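Local coordinates for beta-glucuronidase (uncultured Clostridium sp., PDB 6U7J), which hydrolyses beta-D-glucuronides and probably, like other gut microbial enzymes of its kind, reactivates estrogens by freeing them from glucuronide conjugates, at residues H104-N110 with N137-V143; H117-P123 with E398-R402; W149-P153 with Y391-V395. All coordinates share one frame; numbering follows the deposited sequence.

Contact 1 of 3, residues H104-N110 with N137-V143; sequences HAVIYLN and NRLTVAV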
# COMPACT_ATOMS: atom_id res chain seq x y z
N HIS B 104 -18.08 -6.24 -31.94
CA HIS B 104 -18.84 -6.21 -33.19
C HIS B 104 -18.73 -4.84 -33.84
O HIS B 104 -18.75 -3.82 -33.15
CB HIS B 104 -20.32 -6.53 -32.93
CG HIS B 104 -20.53 -7.74 -32.07
ND1 HIS B 104 -20.10 -9.00 -32.44
CD2 HIS B 104 -21.11 -7.89 -30.86
CE1 HIS B 104 -20.41 -9.86 -31.50
NE2 HIS B 104 -21.02 -9.22 -30.52
N ALA B 105 -18.62 -4.82 -35.17
CA ALA B 105 -18.42 -3.58 -35.89
C ALA B 105 -19.40 -3.42 -37.04
O ALA B 105 -19.72 -4.39 -37.74
CB ALA B 105 -16.99 -3.49 -36.45
N VAL B 106 -19.88 -2.20 -37.23
CA VAL B 106 -20.53 -1.78 -38.47
C VAL B 106 -19.79 -0.54 -38.95
O VAL B 106 -19.74 0.46 -38.23
CB VAL B 106 -22.03 -1.49 -38.28
CG1 VAL B 106 -22.72 -1.27 -39.65
CG2 VAL B 106 -22.71 -2.63 -37.56
N ILE B 107 -19.19 -0.62 -40.13
CA ILE B 107 -18.34 0.42 -40.68
C ILE B 107 -19.13 1.21 -41.72
O ILE B 107 -19.69 0.62 -42.65
CB ILE B 107 -17.08 -0.18 -41.34
CG1 ILE B 107 -16.35 -1.14 -40.40
CG2 ILE B 107 -16.19 0.93 -41.91
CD1 ILE B 107 -16.18 -0.64 -38.98
N TYR B 108 -19.18 2.53 -41.57
CA TYR B 108 -19.83 3.42 -42.52
C TYR B 108 -18.80 4.36 -43.11
O TYR B 108 -17.90 4.82 -42.41
CB TYR B 108 -20.95 4.26 -41.87
CG TYR B 108 -22.03 3.46 -41.15
CD1 TYR B 108 -21.85 3.04 -39.84
CD2 TYR B 108 -23.23 3.14 -41.79
CE1 TYR B 108 -22.84 2.33 -39.18
CE2 TYR B 108 -24.21 2.43 -41.15
CZ TYR B 108 -24.02 2.03 -39.84
OH TYR B 108 -24.99 1.31 -39.18
N LEU B 109 -18.93 4.62 -44.42
CA LEU B 109 -18.05 5.55 -45.13
C LEU B 109 -18.93 6.58 -45.82
O LEU B 109 -19.75 6.23 -46.67
CB LEU B 109 -17.17 4.82 -46.14
CG LEU B 109 -16.37 5.70 -47.09
CD1 LEU B 109 -15.37 6.54 -46.31
CD2 LEU B 109 -15.64 4.88 -48.17
N ASN B 110 -18.74 7.85 -45.45
CA ASN B 110 -19.54 8.95 -45.98
C ASN B 110 -21.04 8.66 -45.83
O ASN B 110 -21.85 8.96 -46.71
CB ASN B 110 -19.16 9.23 -47.44
CG ASN B 110 -17.72 9.67 -47.56
OD1 ASN B 110 -17.26 10.50 -46.78
ND2 ASN B 110 -16.99 9.10 -48.51
N ASN B 137 -12.93 12.40 -46.36
CA ASN B 137 -13.96 11.39 -46.18
C ASN B 137 -14.36 11.33 -44.70
O ASN B 137 -13.60 11.76 -43.82
CB ASN B 137 -13.48 10.00 -46.64
CG ASN B 137 -13.26 9.92 -48.15
OD1 ASN B 137 -14.10 9.37 -48.87
ND2 ASN B 137 -12.16 10.49 -48.64
N ARG B 138 -15.55 10.80 -44.42
CA ARG B 138 -16.03 10.63 -43.06
C ARG B 138 -16.13 9.15 -42.75
O ARG B 138 -16.74 8.40 -43.52
CB ARG B 138 -17.39 11.31 -42.85
CG ARG B 138 -17.93 11.16 -41.42
CD ARG B 138 -19.05 12.18 -41.11
NE ARG B 138 -20.19 12.03 -42.00
CZ ARG B 138 -21.17 11.15 -41.82
NH1 ARG B 138 -21.15 10.36 -40.75
NH2 ARG B 138 -22.15 11.06 -42.69
N LEU B 139 -15.53 8.74 -41.64
CA LEU B 139 -15.49 7.34 -41.23
C LEU B 139 -16.23 7.21 -39.90
O LEU B 139 -15.85 7.86 -38.92
CB LEU B 139 -14.04 6.85 -41.11
CG LEU B 139 -13.86 5.43 -40.58
CD1 LEU B 139 -14.67 4.42 -41.39
CD2 LEU B 139 -12.38 5.03 -40.56
N THR B 140 -17.29 6.41 -39.89
CA THR B 140 -18.11 6.20 -38.71
C THR B 140 -18.09 4.71 -38.39
O THR B 140 -18.33 3.89 -39.28
CB THR B 140 -19.56 6.68 -38.93
OG1 THR B 140 -19.55 7.97 -39.57
CG2 THR B 140 -20.32 6.76 -37.59
N VAL B 141 -17.80 4.38 -37.13
CA VAL B 141 -17.66 2.99 -36.70
C VAL B 141 -18.57 2.76 -35.50
O VAL B 141 -18.34 3.34 -34.43
CB VAL B 141 -16.21 2.63 -36.33
CG1 VAL B 141 -16.15 1.20 -35.81
CG2 VAL B 141 -15.28 2.83 -37.53
N ALA B 142 -19.58 1.91 -35.66
CA ALA B 142 -20.38 1.46 -34.54
C ALA B 142 -19.69 0.25 -33.91
O ALA B 142 -19.29 -0.67 -34.63
CB ALA B 142 -21.80 1.09 -34.96
N VAL B 143 -19.56 0.27 -32.58
CA VAL B 143 -18.82 -0.74 -31.82
C VAL B 143 -19.77 -1.31 -30.77
O VAL B 143 -20.29 -0.56 -29.93
CB VAL B 143 -17.57 -0.13 -31.15
CG1 VAL B 143 -16.83 -1.17 -30.28
CG2 VAL B 143 -16.62 0.47 -32.20
O HOH W 1 -23.46 11.87 -45.82

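Contact 2 of 3, residues H117-P123 with E398-R402; sequences HKGGFLP and ELYQR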
# COMPACT_ATOMS: atom_id res chain seq x y z
N HIS B 117 -18.47 -6.71 -39.08
CA HIS B 117 -17.61 -7.76 -38.57
C HIS B 117 -18.13 -8.22 -37.21
O HIS B 117 -18.70 -7.44 -36.45
CB HIS B 117 -16.15 -7.29 -38.48
CG HIS B 117 -15.18 -8.39 -38.18
ND1 HIS B 117 -14.74 -8.64 -36.89
CD2 HIS B 117 -14.58 -9.30 -38.98
CE1 HIS B 117 -13.90 -9.67 -36.92
NE2 HIS B 117 -13.79 -10.09 -38.17
N LYS B 118 -17.94 -9.51 -36.94
CA LYS B 118 -18.27 -10.14 -35.67
C LYS B 118 -16.99 -10.78 -35.13
O LYS B 118 -16.34 -11.56 -35.83
CB LYS B 118 -19.38 -11.18 -35.84
CG LYS B 118 -19.70 -12.00 -34.60
CD LYS B 118 -20.66 -13.15 -34.94
CE LYS B 118 -20.90 -14.07 -33.75
NZ LYS B 118 -21.61 -15.32 -34.14
N GLY B 119 -16.63 -10.43 -33.90
CA GLY B 119 -15.41 -11.01 -33.37
C GLY B 119 -14.45 -9.89 -33.02
O GLY B 119 -14.11 -9.05 -33.85
N GLY B 120 -14.01 -9.90 -31.75
CA GLY B 120 -13.29 -8.77 -31.20
C GLY B 120 -11.78 -8.78 -31.26
O GLY B 120 -11.15 -7.84 -30.78
N PHE B 121 -11.16 -9.82 -31.84
CA PHE B 121 -9.71 -9.93 -31.68
C PHE B 121 -8.98 -10.33 -32.97
O PHE B 121 -7.83 -10.79 -32.89
CB PHE B 121 -9.39 -10.92 -30.57
CG PHE B 121 -10.02 -10.54 -29.26
CD1 PHE B 121 -9.42 -9.59 -28.46
CD2 PHE B 121 -11.23 -11.06 -28.89
CE1 PHE B 121 -10.00 -9.19 -27.28
CE2 PHE B 121 -11.83 -10.67 -27.70
CZ PHE B 121 -11.21 -9.73 -26.89
N LEU B 122 -9.58 -10.13 -34.13
CA LEU B 122 -8.96 -10.50 -35.40
C LEU B 122 -9.29 -9.44 -36.45
O LEU B 122 -10.38 -8.87 -36.43
CB LEU B 122 -9.43 -11.88 -35.89
CG LEU B 122 -8.80 -13.07 -35.16
CD1 LEU B 122 -9.59 -14.34 -35.42
CD2 LEU B 122 -7.35 -13.23 -35.59
N PRO B 123 -8.36 -9.15 -37.35
CA PRO B 123 -8.53 -8.01 -38.26
C PRO B 123 -9.58 -8.25 -39.33
O PRO B 123 -9.99 -9.38 -39.61
CB PRO B 123 -7.15 -7.85 -38.89
CG PRO B 123 -6.60 -9.24 -38.91
CD PRO B 123 -7.10 -9.87 -37.62
N GLU B 398 -9.79 -17.76 -39.61
CA GLU B 398 -9.22 -16.42 -39.60
C GLU B 398 -7.89 -16.37 -38.85
O GLU B 398 -6.91 -15.78 -39.34
CB GLU B 398 -10.21 -15.44 -38.96
CG GLU B 398 -11.24 -14.79 -39.88
CD GLU B 398 -12.14 -13.83 -39.09
OE1 GLU B 398 -13.05 -14.33 -38.39
OE2 GLU B 398 -11.91 -12.60 -39.13
N LEU B 399 -7.83 -16.98 -37.66
CA LEU B 399 -6.56 -16.98 -36.92
C LEU B 399 -5.46 -17.65 -37.72
O LEU B 399 -4.34 -17.11 -37.81
CB LEU B 399 -6.72 -17.69 -35.56
CG LEU B 399 -5.43 -17.71 -34.75
CD1 LEU B 399 -4.87 -16.31 -34.52
CD2 LEU B 399 -5.66 -18.38 -33.43
N TYR B 400 -5.75 -18.80 -38.34
CA TYR B 400 -4.74 -19.47 -39.17
C TYR B 400 -4.28 -18.58 -40.31
O TYR B 400 -3.08 -18.43 -40.56
CB TYR B 400 -5.28 -20.80 -39.71
CG TYR B 400 -4.32 -21.45 -40.69
CD1 TYR B 400 -3.17 -22.08 -40.25
CD2 TYR B 400 -4.55 -21.39 -42.08
CE1 TYR B 400 -2.27 -22.66 -41.15
CE2 TYR B 400 -3.66 -21.94 -42.98
CZ TYR B 400 -2.52 -22.58 -42.52
OH TYR B 400 -1.65 -23.15 -43.41
N GLN B 401 -5.22 -17.93 -41.00
CA GLN B 401 -4.81 -17.10 -42.13
C GLN B 401 -3.90 -15.97 -41.67
O GLN B 401 -2.95 -15.60 -42.38
CB GLN B 401 -6.04 -16.53 -42.85
CG GLN B 401 -6.66 -17.50 -43.87
CD GLN B 401 -5.75 -17.72 -45.06
OE1 GLN B 401 -5.33 -18.84 -45.32
NE2 GLN B 401 -5.44 -16.64 -45.78
N ARG B 402 -4.17 -15.39 -40.50
CA ARG B 402 -3.35 -14.29 -40.03
C ARG B 402 -1.97 -14.76 -39.57
O ARG B 402 -0.96 -14.11 -39.87
CB ARG B 402 -4.06 -13.54 -38.90
CG ARG B 402 -3.48 -12.14 -38.62
CD ARG B 402 -3.96 -11.61 -37.30
NE ARG B 402 -3.31 -12.28 -36.17
CZ ARG B 402 -3.38 -11.87 -34.91
NH1 ARG B 402 -4.08 -10.78 -34.58
NH2 ARG B 402 -2.74 -12.57 -33.96
O HOH W 2 -13.32 -12.69 -35.64
O HOH W 3 -9.27 -11.89 -39.63

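Contact 3 of 3, residues W149-P153 with Y391-V395; sequences WDCLP and YHKQV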
# COMPACT_ATOMS: atom_id res chain seq x y z
N TRP B 149 -24.48 -16.64 -26.98
CA TRP B 149 -24.03 -18.03 -26.94
C TRP B 149 -23.28 -18.45 -28.20
O TRP B 149 -22.59 -19.47 -28.16
CB TRP B 149 -25.22 -18.96 -26.73
CG TRP B 149 -25.79 -18.88 -25.34
CD1 TRP B 149 -26.99 -18.36 -24.98
CD2 TRP B 149 -25.16 -19.33 -24.14
NE1 TRP B 149 -27.16 -18.46 -23.62
CE2 TRP B 149 -26.05 -19.05 -23.08
CE3 TRP B 149 -23.94 -19.94 -23.85
CZ2 TRP B 149 -25.76 -19.36 -21.75
CZ3 TRP B 149 -23.65 -20.26 -22.53
CH2 TRP B 149 -24.56 -19.97 -21.49
N ASP B 150 -23.40 -17.69 -29.29
CA ASP B 150 -22.66 -17.99 -30.52
C ASP B 150 -21.60 -16.95 -30.82
O ASP B 150 -21.12 -16.86 -31.96
CB ASP B 150 -23.61 -18.15 -31.71
CG ASP B 150 -24.42 -16.89 -32.01
OD1 ASP B 150 -24.39 -15.94 -31.20
OD2 ASP B 150 -25.10 -16.86 -33.06
N CYS B 151 -21.20 -16.17 -29.82
CA CYS B 151 -20.03 -15.32 -29.90
C CYS B 151 -18.86 -16.04 -29.24
O CYS B 151 -19.05 -17.01 -28.51
CB CYS B 151 -20.28 -13.98 -29.21
SG CYS B 151 -21.66 -13.04 -29.91
N LEU B 152 -17.67 -15.53 -29.48
CA LEU B 152 -16.45 -15.99 -28.81
C LEU B 152 -15.69 -14.75 -28.34
O LEU B 152 -15.22 -13.96 -29.18
CB LEU B 152 -15.59 -16.84 -29.73
CG LEU B 152 -16.20 -18.12 -30.31
CD1 LEU B 152 -15.15 -18.81 -31.14
CD2 LEU B 152 -16.70 -19.07 -29.22
N PRO B 153 -15.53 -14.53 -27.03
CA PRO B 153 -15.98 -15.35 -25.91
C PRO B 153 -17.49 -15.48 -25.81
O PRO B 153 -18.24 -14.68 -26.35
CB PRO B 153 -15.44 -14.60 -24.68
CG PRO B 153 -14.30 -13.79 -25.20
CD PRO B 153 -14.73 -13.38 -26.59
N TYR B 391 -19.22 -20.83 -36.04
CA TYR B 391 -18.48 -19.60 -35.83
C TYR B 391 -17.09 -19.90 -35.26
O TYR B 391 -16.10 -19.27 -35.64
CB TYR B 391 -19.28 -18.66 -34.92
CG TYR B 391 -18.53 -17.40 -34.61
CD1 TYR B 391 -18.23 -16.49 -35.62
CD2 TYR B 391 -18.07 -17.13 -33.31
CE1 TYR B 391 -17.52 -15.35 -35.36
CE2 TYR B 391 -17.37 -15.98 -33.03
CZ TYR B 391 -17.09 -15.10 -34.06
OH TYR B 391 -16.38 -13.96 -33.81
N HIS B 392 -17.00 -20.91 -34.39
CA HIS B 392 -15.72 -21.33 -33.82
C HIS B 392 -14.75 -21.79 -34.91
O HIS B 392 -13.57 -21.41 -34.91
CB HIS B 392 -16.00 -22.45 -32.81
CG HIS B 392 -14.87 -22.78 -31.89
ND1 HIS B 392 -15.05 -23.54 -30.75
CD2 HIS B 392 -13.55 -22.50 -31.94
CE1 HIS B 392 -13.89 -23.70 -30.14
NE2 HIS B 392 -12.96 -23.07 -30.83
N LYS B 393 -15.23 -22.60 -35.86
CA LYS B 393 -14.40 -22.97 -37.01
C LYS B 393 -13.99 -21.74 -37.81
O LYS B 393 -12.83 -21.63 -38.25
CB LYS B 393 -15.15 -23.95 -37.92
CG LYS B 393 -15.54 -25.27 -37.29
CD LYS B 393 -15.96 -26.24 -38.38
CE LYS B 393 -17.04 -27.18 -37.91
NZ LYS B 393 -17.56 -28.01 -39.05
N GLN B 394 -14.91 -20.81 -38.03
CA GLN B 394 -14.57 -19.63 -38.81
C GLN B 394 -13.50 -18.78 -38.12
O GLN B 394 -12.64 -18.20 -38.79
CB GLN B 394 -15.82 -18.80 -39.10
CG GLN B 394 -16.86 -19.57 -39.90
CD GLN B 394 -18.16 -18.80 -40.06
OE1 GLN B 394 -18.51 -17.96 -39.23
NE2 GLN B 394 -18.89 -19.10 -41.14
N VAL B 395 -13.53 -18.69 -36.79
CA VAL B 395 -12.50 -17.89 -36.11
C VAL B 395 -11.15 -18.60 -36.20
O VAL B 395 -10.11 -17.95 -36.34
CB VAL B 395 -12.92 -17.59 -34.66
CG1 VAL B 395 -11.75 -17.03 -33.86
CG2 VAL B 395 -14.08 -16.60 -34.66
O HOH W 4 -14.05 -14.03 -31.80
O HOH W 5 -17.76 -13.05 -31.15

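Contact 1 of 3, residues H104-N110 with N137-V143
N110 and N137 join side chain to side chain at one end of an antiparallel pair of strands, 104-109 and 135-144, neighbours in the large sheet of the family 2 sugar-binding domain. N110 CB leaves the backbone pointing away from the other strand, but CG stands anti to the carbonyl carbon (chi1 -63°), which swings the amide back across. OD1 then accepts the backbone N of R138 at 2.9 Å, a donor that sits above the carbonyl plane. ND2 reaches OD1 of N137, also at 2.9 Å and nearly in the plane of the N110 amide; the two amides are 34° apart. These two bonds fix the rotation of the N110 amide, while a backbone bond from N110 N to R138 O holds the residue just past the strand's end. N137 ND2 is hydrogen-bonded to the carbonyl O of N133.

Further along, V106 pairs with A142 and Y108 with T140 through two backbone bonds each. I107, L109, L139 and V141 line one face, where I107 CG2 packs on L139 CD1 at 3.8 Å. V106, Y108, T140 and A142 line the other; V106, Y108 and A142 pack against F40 of helix 38-41, and the Y108 ring stacks on F45. On that side E80 forms a salt bridge with R138 and accepts a hydrogen bond from T140. I107 CD1 lies 3.7 Å from V141 CG1, the two side chains running alongside each other.

Contact 2 of 3, residues H117-P123 with E398-R402
L122 drives its isobutyl group onto the helix at E398 and L399, and this is the tight half of the contact. Its CD1 lies 3.8 Å from E398 CB, while CD2 meets L399 CD1 at 4.1 Å, the two leucine side chains crossing at about a right angle. The R402 chain runs out with CG anti to its backbone N (chi1 -163°), which puts CD 3.6 Å from P123 CD, and a bend at chi3 then turns the guanidinium so that L122 CD2 lies over one face, toward the rim. Its NH1 is hydrogen-bonded to the carbonyl O of Y344.

Here the loop that follows strand 112-118 of the sugar-binding domain docks on helix 386-403 of the TIM-barrel domain, making this an interdomain contact within one chain.

The other half is looser and wet. H117 reaches out from the strand and E398 from the helix to meet, and NE2 donates to OE2 over 3.3 Å, a long but straight bond (179°). OE2 uses its syn lone pair and lies in the imidazole plane, although ring and carboxylate are turned 71° apart. Two waters fill in around the carboxylate: one donates to K118 O and E398 OE1, the other to P123 O and E398 OE2. OE2 therefore receives two bonds, and the second water lies 2.6 Å from P123 O, closer than the histidine comes to the glutamate.

Contact 3 of 3, residues W149-P153 with Y391-V395
Y391 opens the helical side of this contact by laying its ring alongside L152, where a loop of the sugar-binding domain between strands 135-144 and 156-158 meets helix 386-403 of the TIM-barrel domain. The tyrosine CG is anti to its backbone N (chi1 177°), and the ring extends from the helix past the loop backbone. Its CD2 comes to 3.3 Å from D150 O, a carbonyl that accepts a hydrogen bond from K118 NZ. CE2 lies 3.6 Å from L152 N, which stands at the ring edge near its plane, and 3.7 Å from L152 CG. The two side chains run antiparallel, L152 toward the helix and Y391 toward the loop. At the far end OH is hydrogen-bonded to the carbonyl O of K118, whose ammonium makes a cation-pi contact with the same ring.

H392 follows: L152 CD1 touches its CA at 3.7 Å and reaches its CG at 4.0 Å. The imidazole itself is held from within the barrel domain, ND1 by the hydroxyl of Y428 and NE2 by the carbonyl O of I414.

One turn on, V395 returns to the contact. Its N donates to the O of Y391, and its CG2 sits over one face of the Y391 ring, offset toward the rim, while approaching L152 CD1 at 4.3 Å.

W149 O ties the loop directly to T388 OG1 of the same helix. Between the two segments themselves, polar links pass through two waters at the phenol. One accepts from L152 N, the other donates to L152 O, and each lies 3.1 Å from Y391 OH.

How the contacts relate
All three contacts are largely buried, but contact 1 is internal to the sugar-binding domain, whereas contacts 2 and 3 join that domain to helix 386-403 of the barrel. Contact 1 is a ladder of direct backbone bonds finished by an asparagine pair; the two interdomain contacts each set a leucine against the helix and supplement packing with bridging waters, with a histidine-carboxylate bond added in contact 2. Contact 1 hands on to contact 2 through strand 112-118, where A105 N lies 2.9 Å from H117 O. Contacts 2 and 3 have centres about 10 Å apart, and K118, which belongs to contact 2, is bonded to both segments of contact 3.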